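Local coordinates for GST N-terminal domain-containing protein (Pseudomonas syringae pv. tomato, PDB 3IC8) that is of unknown function but has the two-domain architecture of a glutathione S-transferase and so may bind glutathione, at residues A[23-28]-A[72-77]; A[80-85]-A[178-183]; A[283-288]-A[295-300]; A[58-63]-A[238-243]; A[162-167]-A[204-209]. One frame throughout, in Å; residues are numbered along the deposited sequence.

Contacts 1 and 2 meet directly. Their centres lie 11 Å apart, K25 NZ stands 2.7 Å from P80 O, and E74 OE2 stands 2.9 Å from F82 N, joining two helices of the thioredoxin-like domain to the segment that leads into the helical domain. Contacts 3 and 4 are closer still, with centres 8 Å apart, and are joined through H299 and D61, whose atoms NE2 and OD1 are 2.8 Å apart. R72 NE, 3.2 Å from Y63 OH, connects contact 1 to contact 4. Contact 5 belongs to the helical domain, its centre 19 Å from that of contact 2 and 41 Å from that of contact 3. No ligand marks an active site among them.

Contact 1: A[23-28]-A[72-77]; sequences GFKGVN and RLEQEK
K25, at the end of helix 16-25, and K77, just past helix 66-76, bring the two backbones nearest, with CA atoms 6.8 Å apart, and G26 closes its helix in a Schellman motif at positive phi (60°). From this turn the K25 side chain reaches across to the other helix. A bend at chi2 (-60°) is followed by an extended tail, which passes the last turn with CE 4.3 Å from L73 CB and delivers the ammonium to the end of helix 66-76. There K25 NZ gives a hydrogen bond to K77 O at 2.8 Å, nearly in line with the carbonyl bond (171° at oxygen), and a salt bridge to E74 OE2 at 3.2 Å, approaching that oxygen from above the carboxylate plane. K25 and E74 run at about a right angle to each other, meeting through the ammonium and one oxygen. The strongest partner of the ammonium is P80 O, outside both segments, while F82 N and Y83 N bond to the two oxygens of E74, so the buried lysine and the glutamate both lead into the segment that follows. On the sheet side V27 CG1 comes within 4.4 Å of K77 CD, and V27 also rests on L4. Helices 16-25 and 66-76 thus pair as the first and third helices do in the thioredoxin-like domain of glutathione S-transferases, on the sheet face turned to the helical domain.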
# COMPACT_ATOMS: atom_id res chain seq x y z
N GLY A 23 18.87 0.62 3.22
CA GLY A 23 17.72 1.14 2.54
C GLY A 23 17.38 2.59 2.79
O GLY A 23 17.02 3.30 1.89
N PHE A 24 17.47 3.01 4.03
CA PHE A 24 17.18 4.34 4.45
C PHE A 24 18.15 5.30 3.79
O PHE A 24 17.79 6.34 3.34
CB PHE A 24 17.25 4.37 5.97
CG PHE A 24 17.10 5.70 6.58
CD1 PHE A 24 15.89 6.32 6.65
CD2 PHE A 24 18.16 6.31 7.14
CE1 PHE A 24 15.77 7.49 7.22
CE2 PHE A 24 18.02 7.50 7.71
CZ PHE A 24 16.83 8.08 7.76
N LYS A 25 19.40 4.91 3.72
CA LYS A 25 20.42 5.67 3.04
C LYS A 25 20.33 5.73 1.51
O LYS A 25 20.91 6.59 0.91
CB LYS A 25 21.80 5.23 3.49
CG LYS A 25 22.17 5.68 4.85
CD LYS A 25 22.18 7.15 4.98
CE LYS A 25 22.76 7.53 6.30
NZ LYS A 25 22.66 8.94 6.62
N GLY A 26 19.61 4.83 0.88
CA GLY A 26 19.53 4.79 -0.56
C GLY A 26 20.83 4.59 -1.32
O GLY A 26 21.06 5.20 -2.33
N VAL A 27 21.66 3.71 -0.82
CA VAL A 27 22.99 3.53 -1.31
C VAL A 27 23.02 2.21 -2.01
O VAL A 27 22.21 1.38 -1.79
CB VAL A 27 23.97 3.47 -0.17
CG1 VAL A 27 24.44 4.82 0.19
CG2 VAL A 27 23.36 2.81 1.01
N ASN A 28 23.99 2.04 -2.88
CA ASN A 28 24.16 0.80 -3.57
C ASN A 28 25.27 0.07 -2.88
O ASN A 28 26.26 0.65 -2.55
CB ASN A 28 24.49 1.07 -5.02
CG ASN A 28 23.30 1.51 -5.81
OD1 ASN A 28 22.85 0.82 -6.69
ND2 ASN A 28 22.78 2.66 -5.50
N ARG A 72 29.51 5.55 10.12
CA ARG A 72 30.24 5.50 8.89
C ARG A 72 29.35 5.78 7.72
O ARG A 72 29.75 6.42 6.80
CB ARG A 72 30.93 4.16 8.73
CG ARG A 72 31.74 4.03 7.50
CD ARG A 72 32.62 5.23 7.31
NE ARG A 72 33.41 5.18 6.09
CZ ARG A 72 33.07 5.77 4.96
NH1 ARG A 72 31.96 6.44 4.87
NH2 ARG A 72 33.85 5.69 3.92
N LEU A 73 28.14 5.29 7.76
CA LEU A 73 27.16 5.57 6.74
C LEU A 73 26.80 7.03 6.67
O LEU A 73 26.64 7.58 5.62
CB LEU A 73 25.91 4.75 6.98
CG LEU A 73 25.98 3.28 6.62
CD1 LEU A 73 24.67 2.61 6.81
CD2 LEU A 73 26.51 3.05 5.23
N GLU A 74 26.65 7.63 7.83
CA GLU A 74 26.30 9.01 7.97
C GLU A 74 27.36 9.87 7.34
O GLU A 74 27.07 10.88 6.77
CB GLU A 74 26.11 9.34 9.45
CG GLU A 74 25.58 10.70 9.72
CD GLU A 74 24.12 10.71 10.03
OE1 GLU A 74 23.67 11.59 10.76
OE2 GLU A 74 23.41 9.84 9.55
N GLN A 75 28.60 9.46 7.49
CA GLN A 75 29.70 10.09 6.81
C GLN A 75 29.63 9.91 5.29
O GLN A 75 29.84 10.85 4.56
CB GLN A 75 31.02 9.57 7.37
CG GLN A 75 32.23 9.83 6.54
CD GLN A 75 33.45 9.14 7.06
OE1 GLN A 75 34.39 8.89 6.34
NE2 GLN A 75 33.44 8.82 8.33
N GLU A 76 29.33 8.72 4.82
CA GLU A 76 29.19 8.51 3.39
C GLU A 76 28.03 9.23 2.75
O GLU A 76 28.22 9.87 1.76
CB GLU A 76 29.10 7.03 3.09
CG GLU A 76 29.23 6.66 1.64
CD GLU A 76 30.64 6.62 1.15
OE1 GLU A 76 30.86 6.20 0.03
OE2 GLU A 76 31.54 7.02 1.87
N LYS A 77 26.84 9.12 3.29
CA LYS A 77 25.74 9.93 2.81
C LYS A 77 25.05 10.62 3.97
O LYS A 77 24.38 10.00 4.74
CB LYS A 77 24.76 9.05 2.06
CG LYS A 77 23.67 9.75 1.38
CD LYS A 77 23.37 9.12 0.08
CE LYS A 77 21.94 8.73 -0.02
NZ LYS A 77 21.12 9.80 -0.59

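Contact 2: A[80-85]-A[178-183]; sequences PAFYPQ and PSIADF
I180 directs CG1 opposite its backbone N (chi1 -179°), and the turn at chi2 (62°) then swings CD1 over a face of the F82 ring. This CH-pi contact puts CD1 4.2 Å from the F82 ring centroid, displaced toward the rim. The other branch, CG2, leans against Y83 at 3.7 Å from its CE2, so the two branches of one isoleucine each meet a different aromatic ring of the facing segment. Beneath it the backbones are bonded: I180 N reaches F82 O at 3.1 Å, in the carbonyl plane on a lone pair. The segment 80-85 is the interdomain linker of the glutathione S-transferase fold, and it lies here on the start of helix 180-193 in the helical domain. That start has the S-x-x-D sequence familiar at the corresponding helix of the family. S179 N bonds to D182 OD2 at 2.7 Å, and D182 OD1 takes L174 N and W211 NE1, which fixes the aspartate. P84 CD packs on S179 CB at 4.0 Å. At the edge of the F82 ring, near its plane, F183 brings CE2 to 4.3 Å from F82 CE1, and F24 of helix 16-25 meets both rings.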
# COMPACT_ATOMS: atom_id res chain seq x y z
N PRO A 80 19.33 11.19 3.94
CA PRO A 80 18.68 11.48 5.19
C PRO A 80 19.48 11.01 6.38
O PRO A 80 20.22 10.09 6.27
CB PRO A 80 17.40 10.68 5.09
CG PRO A 80 17.72 9.60 4.27
CD PRO A 80 18.71 10.04 3.29
N ALA A 81 19.32 11.65 7.51
CA ALA A 81 20.20 11.44 8.63
C ALA A 81 19.70 10.47 9.66
O ALA A 81 18.58 10.52 10.08
CB ALA A 81 20.54 12.73 9.27
N PHE A 82 20.59 9.60 10.05
CA PHE A 82 20.43 8.76 11.20
C PHE A 82 20.37 9.57 12.46
O PHE A 82 19.66 9.24 13.35
CB PHE A 82 21.56 7.76 11.30
CG PHE A 82 21.41 6.59 10.41
CD1 PHE A 82 20.23 5.98 10.26
CD2 PHE A 82 22.47 6.13 9.71
CE1 PHE A 82 20.12 4.94 9.46
CE2 PHE A 82 22.34 5.09 8.92
CZ PHE A 82 21.17 4.51 8.79
N TYR A 83 21.13 10.65 12.55
CA TYR A 83 21.08 11.47 13.74
C TYR A 83 20.74 12.90 13.49
O TYR A 83 21.60 13.70 13.31
CB TYR A 83 22.41 11.43 14.44
CG TYR A 83 22.91 10.07 14.70
CD1 TYR A 83 23.68 9.43 13.78
CD2 TYR A 83 22.62 9.43 15.87
CE1 TYR A 83 24.12 8.22 14.00
CE2 TYR A 83 23.08 8.20 16.09
CZ TYR A 83 23.83 7.60 15.15
OH TYR A 83 24.31 6.37 15.35
N PRO A 84 19.48 13.23 13.54
CA PRO A 84 18.99 14.55 13.17
C PRO A 84 19.54 15.66 14.03
O PRO A 84 19.64 15.47 15.22
CB PRO A 84 17.51 14.41 13.43
CG PRO A 84 17.26 13.06 13.46
CD PRO A 84 18.39 12.40 14.00
N GLN A 85 19.85 16.80 13.45
CA GLN A 85 20.47 17.87 14.19
C GLN A 85 19.62 18.34 15.33
O GLN A 85 18.47 18.65 15.16
CB GLN A 85 20.72 19.07 13.30
CG GLN A 85 21.66 18.81 12.16
CD GLN A 85 22.74 19.84 12.04
OE1 GLN A 85 23.92 19.51 12.02
NE2 GLN A 85 22.36 21.10 11.95
N PRO A 178 12.78 10.73 10.74
CA PRO A 178 13.29 9.40 10.95
C PRO A 178 14.71 9.41 11.50
O PRO A 178 15.44 10.33 11.32
CB PRO A 178 13.24 8.80 9.56
CG PRO A 178 13.16 9.89 8.68
CD PRO A 178 12.51 10.99 9.33
N SER A 179 15.06 8.35 12.17
CA SER A 179 16.32 8.26 12.83
C SER A 179 16.75 6.83 12.95
O SER A 179 16.02 5.95 12.64
CB SER A 179 16.32 8.94 14.20
OG SER A 179 15.14 8.75 14.91
N ILE A 180 17.96 6.61 13.41
CA ILE A 180 18.51 5.30 13.63
C ILE A 180 17.67 4.61 14.68
O ILE A 180 17.56 3.43 14.70
CB ILE A 180 19.99 5.37 14.01
CG1 ILE A 180 20.58 3.99 14.21
CG2 ILE A 180 20.19 6.09 15.26
CD1 ILE A 180 20.57 3.15 13.02
N ALA A 181 17.05 5.40 15.53
CA ALA A 181 16.17 4.89 16.54
C ALA A 181 14.93 4.19 16.00
O ALA A 181 14.51 3.24 16.57
CB ALA A 181 15.80 5.95 17.51
N ASP A 182 14.37 4.65 14.90
CA ASP A 182 13.22 3.99 14.34
C ASP A 182 13.60 2.58 13.95
O ASP A 182 12.88 1.65 14.17
CB ASP A 182 12.73 4.71 13.09
CG ASP A 182 12.17 6.06 13.37
OD1 ASP A 182 11.06 6.11 13.84
OD2 ASP A 182 12.84 7.06 13.12
N PHE A 183 14.76 2.44 13.36
CA PHE A 183 15.26 1.14 13.01
C PHE A 183 15.58 0.22 14.16
O PHE A 183 15.29 -0.94 14.12
CB PHE A 183 16.41 1.30 12.06
CG PHE A 183 16.03 2.02 10.84
CD1 PHE A 183 15.39 1.37 9.84
CD2 PHE A 183 16.27 3.34 10.70
CE1 PHE A 183 15.02 2.02 8.75
CE2 PHE A 183 15.90 3.98 9.60
CZ PHE A 183 15.27 3.31 8.62

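Contact 3: A[283-288]-A[295-300]; sequences ELILRR and VVHVHF
A beta hairpin joins strands 284-290 and 296-300, with L284 facing F300, L286 facing V298 and R288 facing V296 as hydrogen-bonded pairs. The strands run antiparallel at 153°, and their six backbone bonds measure 2.7 to 3.0 Å between N and O. I285 and R287 share one face of the sheet with H299 and H297. There the H299 ring is gripped at both nitrogens and covered on both faces. Its ND1 gives a hydrogen bond to E283 OE2 at 2.8 Å, bent to 147° and met well above the carboxylate plane, while NE2 bonds to D61 OD1. With a carboxylate at each nitrogen the imidazole may well be protonated. I285 CG2 sits 4.1 Å from the H299 ring centroid over one face, and the Y63 ring stacks on the opposite face. Further along, R287 lays CG at the edge of the H297 ring, 3.8 Å from CE1, and its guanidinium takes V295 CG1 over one face, 3.9 Å from CZ. On the other sheet face L286 CD1 touches F300 CE2 at 4.3 Å. R288 places CG between its backbone N and carbonyl carbon (chi1 51°), which runs the chain alongside V296, with CG 3.9 Å from V296 CG1; its guanidinium continues to A45 O and D290. Strand 296-300 also pairs with 61-63, the edge strand of a usual thioredoxin-like glutathione S-transferase domain. It runs parallel to 61-63, so the hairpin extends that sheet through a parallel junction, its own two strands being antiparallel.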
# COMPACT_ATOMS: atom_id res chain seq x y z
N GLU A 283 35.48 6.22 18.25
CA GLU A 283 36.19 5.21 17.50
C GLU A 283 37.57 4.77 17.98
O GLU A 283 38.33 5.53 18.46
CB GLU A 283 36.33 5.71 16.08
CG GLU A 283 36.39 4.66 15.05
CD GLU A 283 36.45 5.24 13.68
OE1 GLU A 283 36.77 6.42 13.52
OE2 GLU A 283 36.18 4.52 12.73
N LEU A 284 37.86 3.51 17.77
CA LEU A 284 39.20 3.00 17.86
C LEU A 284 39.59 2.33 16.56
O LEU A 284 38.84 1.56 16.03
CB LEU A 284 39.31 2.00 18.99
CG LEU A 284 38.83 2.41 20.36
CD1 LEU A 284 38.30 1.24 21.05
CD2 LEU A 284 39.94 2.95 21.10
N ILE A 285 40.77 2.61 16.06
CA ILE A 285 41.23 2.02 14.82
C ILE A 285 42.48 1.16 14.98
O ILE A 285 43.44 1.57 15.56
CB ILE A 285 41.51 3.06 13.80
CG1 ILE A 285 40.38 4.06 13.77
CG2 ILE A 285 41.58 2.46 12.47
CD1 ILE A 285 40.37 4.86 12.58
N LEU A 286 42.45 0.00 14.41
CA LEU A 286 43.55 -0.84 14.62
C LEU A 286 44.04 -1.39 13.30
O LEU A 286 43.27 -1.70 12.43
CB LEU A 286 43.14 -1.86 15.67
CG LEU A 286 43.67 -3.24 15.78
CD1 LEU A 286 42.87 -3.96 16.81
CD2 LEU A 286 43.49 -3.85 14.45
N ARG A 287 45.36 -1.44 13.16
CA ARG A 287 46.04 -1.85 11.96
C ARG A 287 46.50 -3.26 12.12
O ARG A 287 47.05 -3.60 13.11
CB ARG A 287 47.21 -0.93 11.67
CG ARG A 287 47.95 -1.20 10.39
CD ARG A 287 49.42 -0.85 10.50
NE ARG A 287 49.99 -0.38 9.25
CZ ARG A 287 50.93 -1.01 8.57
NH1 ARG A 287 51.43 -2.15 8.99
NH2 ARG A 287 51.38 -0.50 7.44
N ARG A 288 46.23 -4.10 11.15
CA ARG A 288 46.72 -5.46 11.15
C ARG A 288 47.06 -5.86 9.74
O ARG A 288 46.55 -5.31 8.82
CB ARG A 288 45.71 -6.41 11.74
CG ARG A 288 44.36 -6.30 11.15
CD ARG A 288 43.45 -7.32 11.71
NE ARG A 288 43.83 -8.65 11.31
CZ ARG A 288 43.43 -9.24 10.20
NH1 ARG A 288 42.62 -8.62 9.39
NH2 ARG A 288 43.82 -10.46 9.94
N VAL A 295 47.39 -5.19 4.36
CA VAL A 295 47.26 -4.27 5.45
C VAL A 295 45.85 -3.77 5.52
O VAL A 295 45.28 -3.37 4.53
CB VAL A 295 48.17 -3.10 5.30
CG1 VAL A 295 47.92 -2.13 6.37
CG2 VAL A 295 49.57 -3.55 5.32
N VAL A 296 45.30 -3.79 6.72
CA VAL A 296 43.92 -3.47 6.94
C VAL A 296 43.71 -2.65 8.20
O VAL A 296 44.41 -2.81 9.17
CB VAL A 296 43.16 -4.75 7.01
CG1 VAL A 296 42.34 -4.80 8.21
CG2 VAL A 296 42.38 -4.97 5.80
N HIS A 297 42.73 -1.78 8.18
CA HIS A 297 42.36 -1.01 9.35
C HIS A 297 41.01 -1.51 9.82
O HIS A 297 40.10 -1.59 9.04
CB HIS A 297 42.22 0.45 9.00
CG HIS A 297 43.49 1.22 9.04
ND1 HIS A 297 44.72 0.64 9.13
CD2 HIS A 297 43.71 2.55 8.98
CE1 HIS A 297 45.65 1.57 9.13
NE2 HIS A 297 45.06 2.74 9.05
N VAL A 298 40.90 -1.82 11.10
CA VAL A 298 39.67 -2.29 11.69
C VAL A 298 39.13 -1.33 12.73
O VAL A 298 39.83 -0.91 13.60
CB VAL A 298 39.87 -3.65 12.29
CG1 VAL A 298 38.59 -4.25 12.73
CG2 VAL A 298 40.49 -4.53 11.32
N HIS A 299 37.87 -0.97 12.61
CA HIS A 299 37.30 0.06 13.44
C HIS A 299 36.28 -0.46 14.43
O HIS A 299 35.41 -1.20 14.09
CB HIS A 299 36.66 1.14 12.61
CG HIS A 299 37.46 1.55 11.42
ND1 HIS A 299 37.78 2.85 11.17
CD2 HIS A 299 37.94 0.84 10.39
CE1 HIS A 299 38.45 2.92 10.05
NE2 HIS A 299 38.56 1.72 9.56
N PHE A 300 36.43 -0.04 15.68
CA PHE A 300 35.58 -0.44 16.77
C PHE A 300 35.11 0.76 17.51
O PHE A 300 35.81 1.70 17.63
CB PHE A 300 36.34 -1.27 17.76
CG PHE A 300 36.85 -2.53 17.25
CD1 PHE A 300 36.05 -3.61 17.17
CD2 PHE A 300 38.15 -2.66 16.88
CE1 PHE A 300 36.53 -4.76 16.71
CE2 PHE A 300 38.61 -3.81 16.43
CZ PHE A 300 37.81 -4.86 16.35

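Contact 4: A[58-63]-A[238-243]; sequences IGADIY and ATPAPL
A238, the first residue beyond helix 228-237, sets its CB against the tight turn that joins strands 55-58 and 61-63, 3.8 Å from G59 CA. That turn, from I58 to D61, is type II', with G59 at its second position (phi 62°). I58 and D61 close it with backbone bonds in both directions, I58 N to D61 O and D61 N to I58 O. The A238 methyl lies 4.4 Å from A60 CB. The chain then passes through T239, whose side chain turns outward, and reaches P240. The proline ring offers its CG and CD to the A60 methyl, with CG 3.9 Å from A60 CB, so the A60 methyl packs against both A238 and P240. At A241 the character changes: its backbone N bonds to D61 OD2 at 3.0 Å, almost straight (167°) and on the syn lone pair of that oxygen. The A241 CB follows at 3.4 Å from D61 OD2. D61 can reach this N-H because its CG lies opposite the carbonyl carbon (chi1 -71°), which sends the carboxylate from the strand to the passing loop. The second oxygen, OD1, is taken by H299 NE2, so one buried carboxylate ties the loop and a strand together. Strand 61-63 lies between strands 55-58 and 296-300, and A60 bonds through its backbone to H297. P240 and L243 both touch the H297 side chain, so the loop that leaves helix 228-237 passes the 58-61 turn and then runs over the sheet face carrying D61 and H297.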
# COMPACT_ATOMS: atom_id res chain seq x y z
N ILE A 58 34.61 -1.12 3.48
CA ILE A 58 34.94 -0.20 2.43
C ILE A 58 36.43 -0.24 2.20
O ILE A 58 37.19 0.27 2.97
CB ILE A 58 34.51 1.17 2.83
CG1 ILE A 58 33.02 1.17 3.06
CG2 ILE A 58 34.81 2.13 1.78
CD1 ILE A 58 32.56 2.24 3.87
N GLY A 59 36.84 -0.87 1.11
CA GLY A 59 38.24 -1.06 0.83
C GLY A 59 38.98 -1.90 1.84
O GLY A 59 38.66 -3.02 2.07
N ALA A 60 39.98 -1.30 2.44
CA ALA A 60 40.76 -1.92 3.46
C ALA A 60 40.36 -1.41 4.83
O ALA A 60 41.10 -1.51 5.75
CB ALA A 60 42.22 -1.71 3.22
N ASP A 61 39.17 -0.85 4.93
CA ASP A 61 38.61 -0.46 6.21
C ASP A 61 37.43 -1.34 6.55
O ASP A 61 36.53 -1.49 5.78
CB ASP A 61 38.17 1.00 6.20
CG ASP A 61 39.32 1.95 6.18
OD1 ASP A 61 39.96 2.14 7.20
OD2 ASP A 61 39.57 2.53 5.14
N ILE A 62 37.49 -1.93 7.72
CA ILE A 62 36.50 -2.85 8.17
C ILE A 62 35.81 -2.27 9.37
O ILE A 62 36.45 -1.86 10.29
CB ILE A 62 37.14 -4.19 8.48
CG1 ILE A 62 37.39 -4.93 7.19
CG2 ILE A 62 36.24 -5.04 9.27
CD1 ILE A 62 38.73 -4.79 6.68
N TYR A 63 34.50 -2.23 9.34
CA TYR A 63 33.73 -1.65 10.42
C TYR A 63 32.88 -2.68 11.12
O TYR A 63 32.09 -3.33 10.52
CB TYR A 63 32.85 -0.53 9.89
CG TYR A 63 33.62 0.60 9.29
CD1 TYR A 63 33.85 1.73 9.99
CD2 TYR A 63 34.11 0.52 8.02
CE1 TYR A 63 34.53 2.74 9.46
CE2 TYR A 63 34.79 1.51 7.50
CZ TYR A 63 35.00 2.63 8.21
OH TYR A 63 35.69 3.65 7.67
N ALA A 238 43.22 -2.14 -2.25
CA ALA A 238 42.94 -0.87 -1.65
C ALA A 238 43.94 -0.50 -0.58
O ALA A 238 44.68 -1.33 -0.12
CB ALA A 238 41.57 -0.87 -1.09
N THR A 239 43.94 0.76 -0.18
CA THR A 239 44.69 1.18 0.97
C THR A 239 43.80 1.93 1.95
O THR A 239 42.91 2.64 1.57
CB THR A 239 45.99 1.98 0.63
OG1 THR A 239 45.69 3.36 0.52
CG2 THR A 239 46.56 1.53 -0.66
N PRO A 240 44.06 1.74 3.22
CA PRO A 240 43.19 2.24 4.26
C PRO A 240 43.10 3.73 4.26
O PRO A 240 44.05 4.41 3.99
CB PRO A 240 43.88 1.79 5.52
CG PRO A 240 44.64 0.67 5.14
CD PRO A 240 45.10 0.89 3.78
N ALA A 241 41.93 4.23 4.59
CA ALA A 241 41.63 5.63 4.55
C ALA A 241 42.43 6.38 5.58
O ALA A 241 42.90 5.83 6.54
CB ALA A 241 40.20 5.84 4.79
N PRO A 242 42.62 7.65 5.32
CA PRO A 242 43.38 8.48 6.23
C PRO A 242 42.63 8.54 7.53
O PRO A 242 41.43 8.54 7.51
CB PRO A 242 43.36 9.84 5.55
CG PRO A 242 42.23 9.80 4.66
CD PRO A 242 42.13 8.42 4.18
N LEU A 243 43.35 8.57 8.63
CA LEU A 243 42.78 8.61 9.95
C LEU A 243 42.13 9.93 10.24
O LEU A 243 42.47 10.92 9.69
CB LEU A 243 43.86 8.39 10.98
CG LEU A 243 44.79 7.22 10.81
CD1 LEU A 243 45.71 7.17 11.93
CD2 LEU A 243 44.02 5.98 10.77

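Contact 5: A[162-167]-A[204-209]; sequences RLESQL and DYPSVS
E164 places its carboxylate at the first turn of helix 206-216, where the bonds it makes are all weak. OE1 lies 3.0 Å from S207 N, at a bent angle (123° at hydrogen), and 3.3 Å from V208 N, while OE2 stands 3.4 Å from S207 OG. The negative group would sit favourably against the positive end of the helix. The side chain leaves with CG opposite the backbone N and folds at chi2 (63°), which turns the carboxylate back onto the helix start. Y205, at the N-cap position, packs its CB 3.4 Å from E164 OE1, and P206 CD faces OE2. Below the carboxylate come apolar contacts from the neighbouring turns: L163 CD2 meets V208 CG1 at 3.6 Å, the two side chains crossing at about a right angle. L167 sets CB against S207 CB at 3.6 Å and CD1 against V208 CA at 3.8 Å. Further out, L163 also touches L174 and S207 touches S168, both in the loop after helix 149-167. The contact thus holds the end of helix 149-167 against the start of helix 206-216 in the helical domain, while D204, just before it, packs on I37 of a third subunit.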
# COMPACT_ATOMS: atom_id res chain seq x y z
N ARG A 162 3.02 2.62 25.69
CA ARG A 162 3.70 3.87 25.65
C ARG A 162 3.95 4.29 24.23
O ARG A 162 3.73 5.41 23.88
CB ARG A 162 4.99 3.78 26.44
CG ARG A 162 5.00 4.52 27.74
CD ARG A 162 5.31 3.67 28.94
NE ARG A 162 6.71 3.66 29.29
CZ ARG A 162 7.20 3.54 30.51
NH1 ARG A 162 6.42 3.45 31.55
NH2 ARG A 162 8.48 3.53 30.70
N LEU A 163 4.42 3.37 23.42
CA LEU A 163 4.67 3.62 22.02
C LEU A 163 3.41 3.93 21.26
O LEU A 163 3.41 4.77 20.44
CB LEU A 163 5.41 2.46 21.39
CG LEU A 163 5.81 2.60 19.94
CD1 LEU A 163 6.74 3.71 19.72
CD2 LEU A 163 6.41 1.34 19.48
N GLU A 164 2.34 3.22 21.59
CA GLU A 164 1.01 3.47 21.08
C GLU A 164 0.48 4.83 21.45
O GLU A 164 -0.06 5.50 20.65
CB GLU A 164 0.05 2.38 21.54
CG GLU A 164 -1.40 2.52 21.12
CD GLU A 164 -1.61 2.47 19.64
OE1 GLU A 164 -0.72 2.03 18.94
OE2 GLU A 164 -2.66 2.89 19.14
N SER A 165 0.70 5.25 22.68
CA SER A 165 0.34 6.58 23.09
C SER A 165 1.05 7.69 22.33
O SER A 165 0.46 8.65 22.01
CB SER A 165 0.64 6.76 24.56
OG SER A 165 -0.43 6.37 25.35
N GLN A 166 2.33 7.57 22.08
CA GLN A 166 3.02 8.54 21.27
C GLN A 166 2.61 8.62 19.80
O GLN A 166 2.50 9.67 19.24
CB GLN A 166 4.51 8.32 21.39
CG GLN A 166 5.28 9.00 20.34
CD GLN A 166 6.71 9.19 20.68
OE1 GLN A 166 7.49 9.54 19.83
NE2 GLN A 166 7.07 8.95 21.91
N LEU A 167 2.40 7.48 19.17
CA LEU A 167 2.04 7.39 17.77
C LEU A 167 0.63 7.83 17.43
O LEU A 167 0.37 8.27 16.35
CB LEU A 167 2.36 6.02 17.21
CG LEU A 167 3.84 5.72 17.13
CD1 LEU A 167 4.11 4.33 16.73
CD2 LEU A 167 4.50 6.62 16.22
N ASP A 204 -1.80 -5.59 18.23
CA ASP A 204 -2.71 -5.10 19.23
C ASP A 204 -2.63 -3.62 19.44
O ASP A 204 -3.48 -3.05 20.05
CB ASP A 204 -2.48 -5.78 20.55
CG ASP A 204 -3.09 -7.11 20.59
OD1 ASP A 204 -3.08 -7.75 21.64
OD2 ASP A 204 -3.57 -7.53 19.56
N TYR A 205 -1.57 -3.01 18.97
CA TYR A 205 -1.46 -1.59 19.02
C TYR A 205 -1.40 -1.08 17.63
O TYR A 205 -0.42 -1.19 16.97
CB TYR A 205 -0.21 -1.24 19.77
CG TYR A 205 -0.04 -2.07 20.98
CD1 TYR A 205 0.46 -3.33 20.90
CD2 TYR A 205 -0.42 -1.61 22.20
CE1 TYR A 205 0.60 -4.09 21.97
CE2 TYR A 205 -0.28 -2.36 23.29
CZ TYR A 205 0.24 -3.61 23.18
OH TYR A 205 0.39 -4.39 24.27
N PRO A 206 -2.49 -0.52 17.18
CA PRO A 206 -2.68 -0.17 15.79
C PRO A 206 -1.75 0.87 15.28
O PRO A 206 -1.32 0.74 14.17
CB PRO A 206 -4.08 0.35 15.79
CG PRO A 206 -4.71 -0.38 16.84
CD PRO A 206 -3.75 -0.41 17.91
N SER A 207 -1.49 1.89 16.06
CA SER A 207 -0.61 2.97 15.69
C SER A 207 0.79 2.49 15.46
O SER A 207 1.46 2.97 14.62
CB SER A 207 -0.57 4.01 16.78
OG SER A 207 -1.63 4.90 16.66
N VAL A 208 1.21 1.55 16.27
CA VAL A 208 2.50 0.95 16.13
C VAL A 208 2.65 0.17 14.84
O VAL A 208 3.67 0.23 14.20
CB VAL A 208 2.74 0.05 17.29
CG1 VAL A 208 4.13 -0.43 17.30
CG2 VAL A 208 2.47 0.78 18.53
N SER A 209 1.63 -0.56 14.48
CA SER A 209 1.65 -1.39 13.31
C SER A 209 1.78 -0.57 12.03
O SER A 209 2.48 -0.95 11.12
CB SER A 209 0.40 -2.27 13.30
OG SER A 209 0.58 -3.44 12.54